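PDB 4BZP: bifunctional enzyme cysn/cysc from Mycobacterium tuberculosis, which phosphorylates adenosine-5'-phosphosulfate at its 3'-hydroxyl with ATP, as the APS kinase domain of the sulfate-activating complex. Local coordinates for residues Ser20-Val25 with Ala36-Gly41. Sequence-based numbering, arbitrary orientation.
Sequences SVAMLV and AYVLDG. With ADP (adenosine-5'-diphosphate), chain C.
Helix 18-31, whose first residues complete the P-loop, packs on strand 36-38 at the edge of the parallel sheet through A22, M23 and V38. V38 is the side chain that bridges the gap: its CA lies 6.6 Å from the CA of A22, and its CB points at the helix. With CG1 anti to the backbone N (chi1 176°), CG2 is the methyl that reaches the helix backbone, lying 3.7 Å from A22 O. The same CG2 lies 4.3 Å from A22 CB, a looser apolar approach. M23 comes in from the outer, solvent-exposed side. Its CB leaves the helix away from the strand, but bends at chi2 (-70°) and chi3 (-71°) fold the chain back until SD rests 3.8 Å from V38 CG2. The two side chains cross at about a right angle. M23 has two conformers and the contact is described for one, so its permanence is doubtful. No hydrogen bond joins the two segments; L81 of strand 79-82 touches A22 and V38 and continues the apolar layer inward, while E26 OE2 of the same helix accepts a bond from V38 N. About one turn before M23, S20 gives two hydrogen bonds to O2A of the ADP alpha-phosphate, from its N (2.9 Å) and from its OG (2.7 Å). Past the strand, D40 OD1 accepts a bond from D42 N, an N-cap for helix 41-44. Strand 6-11, the P-loop, helix 18-31 and the parallel strand 36-38 form the beta-alpha-beta crossover of P-loop kinases, with strand 79-82 lying between the two strands in the sheet.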
loop_
_atom_site.group_PDB
_atom_site.type_symbol
_atom_site.label_atom_id
_atom_site.label_comp_id
_atom_site.label_asym_id
_atom_site.label_seq_id
_atom_site.Cartn_x
_atom_site.Cartn_y
_atom_site.Cartn_z
ATOM N N SER A 20 10.009 0.679 -19.075
ATOM C CA SER A 20 9.586 0.072 -20.357
ATOM C C SER A 20 9.443 -1.423 -20.188
ATOM O O SER A 20 8.462 -2.007 -20.640
ATOM C CB SER A 20 10.610 0.313 -21.436
ATOM O OG SER A 20 10.820 1.684 -21.735
ATOM N N VAL A 21 10.409 -2.081 -19.546
ATOM C CA VAL A 21 10.316 -3.499 -19.313
ATOM C C VAL A 21 9.184 -3.853 -18.378
ATOM O O VAL A 21 8.393 -4.753 -18.621
ATOM C CB VAL A 21 11.660 -4.107 -18.848
ATOM C CG1 VAL A 21 11.502 -5.586 -18.537
ATOM C CG2 VAL A 21 12.743 -3.902 -19.913
ATOM N N ALA A 22 9.051 -3.142 -17.274
ATOM C CA ALA A 22 8.005 -3.415 -16.303
ATOM C C ALA A 22 6.634 -3.348 -16.943
ATOM O O ALA A 22 5.811 -4.215 -16.708
ATOM C CB ALA A 22 8.119 -2.406 -15.123
ATOM N N MET A 23 6.394 -2.296 -17.719
ATOM C CA MET A 23 5.082 -2.090 -18.342
ATOM C C MET A 23 4.766 -3.205 -19.330
ATOM O O MET A 23 3.624 -3.617 -19.417
ATOM C CB MET A 23 4.996 -0.719 -19.018
ATOM C CG MET A 23 5.096 0.442 -18.028
ATOM S SD MET A 23 3.639 0.564 -16.991
ATOM C CE MET A 23 2.330 1.155 -18.050
ATOM N N LEU A 24 5.765 -3.656 -20.091
ATOM C CA LEU A 24 5.519 -4.695 -21.072
ATOM C C LEU A 24 5.321 -6.035 -20.400
ATOM O O LEU A 24 4.466 -6.829 -20.790
ATOM C CB LEU A 24 6.625 -4.756 -22.116
ATOM C CG LEU A 24 6.358 -5.808 -23.218
ATOM C CD1 LEU A 24 5.009 -5.673 -23.888
ATOM C CD2 LEU A 24 7.437 -5.677 -24.261
ATOM N N VAL A 25 6.059 -6.328 -19.344
ATOM C CA VAL A 25 5.800 -7.526 -18.562
ATOM C C VAL A 25 4.388 -7.487 -17.994
ATOM O O VAL A 25 3.669 -8.484 -18.066
ATOM C CB VAL A 25 6.824 -7.712 -17.415
ATOM C CG1 VAL A 25 6.432 -8.834 -16.475
ATOM C CG2 VAL A 25 8.217 -7.951 -17.940
ATOM N N ALA A 36 -0.866 -8.655 -12.559
ATOM C CA ALA A 36 0.411 -7.938 -12.417
ATOM C C ALA A 36 0.116 -6.496 -12.188
ATOM O O ALA A 36 -0.946 -5.992 -12.601
ATOM C CB ALA A 36 1.252 -8.166 -13.668
ATOM N N TYR A 37 1.050 -5.810 -11.544
ATOM C CA TYR A 37 0.870 -4.421 -11.202
ATOM C C TYR A 37 2.196 -3.724 -11.153
ATOM O O TYR A 37 3.099 -4.180 -10.461
ATOM C CB TYR A 37 0.245 -4.341 -9.812
ATOM C CG TYR A 37 -0.130 -2.943 -9.408
ATOM C CD1 TYR A 37 -1.329 -2.381 -9.834
ATOM C CD2 TYR A 37 0.714 -2.178 -8.632
ATOM C CE1 TYR A 37 -1.679 -1.088 -9.453
ATOM C CE2 TYR A 37 0.397 -0.905 -8.278
ATOM C CZ TYR A 37 -0.810 -0.386 -8.659
ATOM O OH TYR A 37 -1.135 0.877 -8.291
ATOM N N VAL A 38 2.277 -2.605 -11.847
ATOM C CA VAL A 38 3.478 -1.775 -11.857
ATOM C C VAL A 38 3.345 -0.751 -10.772
ATOM O O VAL A 38 2.441 0.110 -10.817
ATOM C CB VAL A 38 3.735 -1.095 -13.223
ATOM C CG1 VAL A 38 4.947 -0.176 -13.130
ATOM C CG2 VAL A 38 3.920 -2.146 -14.296
ATOM N N LEU A 39 4.191 -0.858 -9.759
ATOM C CA LEU A 39 4.216 0.009 -8.610
ATOM C C LEU A 39 5.338 1.008 -8.773
ATOM O O LEU A 39 6.524 0.685 -8.597
ATOM C CB LEU A 39 4.386 -0.852 -7.358
ATOM C CG LEU A 39 4.432 -0.059 -6.046
ATOM C CD1 LEU A 39 3.097 0.555 -5.756
ATOM C CD2 LEU A 39 4.884 -0.954 -4.914
ATOM N N ASP A 40 4.936 2.209 -9.153
ATOM C CA ASP A 40 5.924 3.250 -9.498
ATOM C C ASP A 40 5.833 4.342 -8.424
ATOM O O ASP A 40 4.767 4.919 -8.180
ATOM C CB ASP A 40 5.669 3.784 -10.909
ATOM C CG ASP A 40 6.830 4.665 -11.451
ATOM O OD1 ASP A 40 7.397 5.472 -10.707
ATOM O OD2 ASP A 40 7.178 4.537 -12.646
ATOM N N GLY A 41 6.970 4.565 -7.798
ATOM C CA GLY A 41 7.116 5.603 -6.770
ATOM C C GLY A 41 6.685 6.989 -7.235
ATOM O O GLY A 41 6.183 7.790 -6.438
HETATM P PB ADP C . 13.795 3.957 -16.900
HETATM O O1B ADP C . 14.096 5.443 -16.514
HETATM O O2B ADP C . 14.822 3.000 -16.387
HETATM O O3B ADP C . 12.374 3.597 -16.626
HETATM P PA ADP C . 12.925 3.824 -19.689
HETATM O O1A ADP C . 12.120 5.057 -19.701
HETATM O O2A ADP C . 12.188 2.521 -19.602
HETATM O O3A ADP C . 13.975 3.918 -18.505
HETATM O "O5'" ADP C . 13.930 3.693 -20.944
HETATM C "C5'" ADP C . 14.437 4.853 -21.560
HETATM C "C4'" ADP C . 14.040 4.765 -23.038
HETATM O "O4'" ADP C . 14.959 3.903 -23.681
HETATM C "C3'" ADP C . 12.623 4.291 -23.394
HETATM O "O3'" ADP C . 11.882 5.384 -23.883
HETATM C "C2'" ADP C . 12.837 3.384 -24.552
HETATM O "O2'" ADP C . 12.358 4.083 -25.735
HETATM C "C1'" ADP C . 14.308 3.149 -24.684
HETATM N N9 ADP C . 14.653 1.743 -24.417
HETATM C C8 ADP C . 14.632 1.165 -23.179
HETATM N N7 ADP C . 14.994 -0.130 -23.209
HETATM C C5 ADP C . 15.289 -0.371 -24.528
HETATM C C6 ADP C . 15.707 -1.562 -25.224
HETATM N N6 ADP C . 15.944 -2.725 -24.583
HETATM N N1 ADP C . 15.862 -1.403 -26.563
HETATM C C2 ADP C . 15.634 -0.253 -27.188
HETATM N N3 ADP C . 15.207 0.902 -26.618
HETATM C C4 ADP C . 14.990 0.826 -25.288
#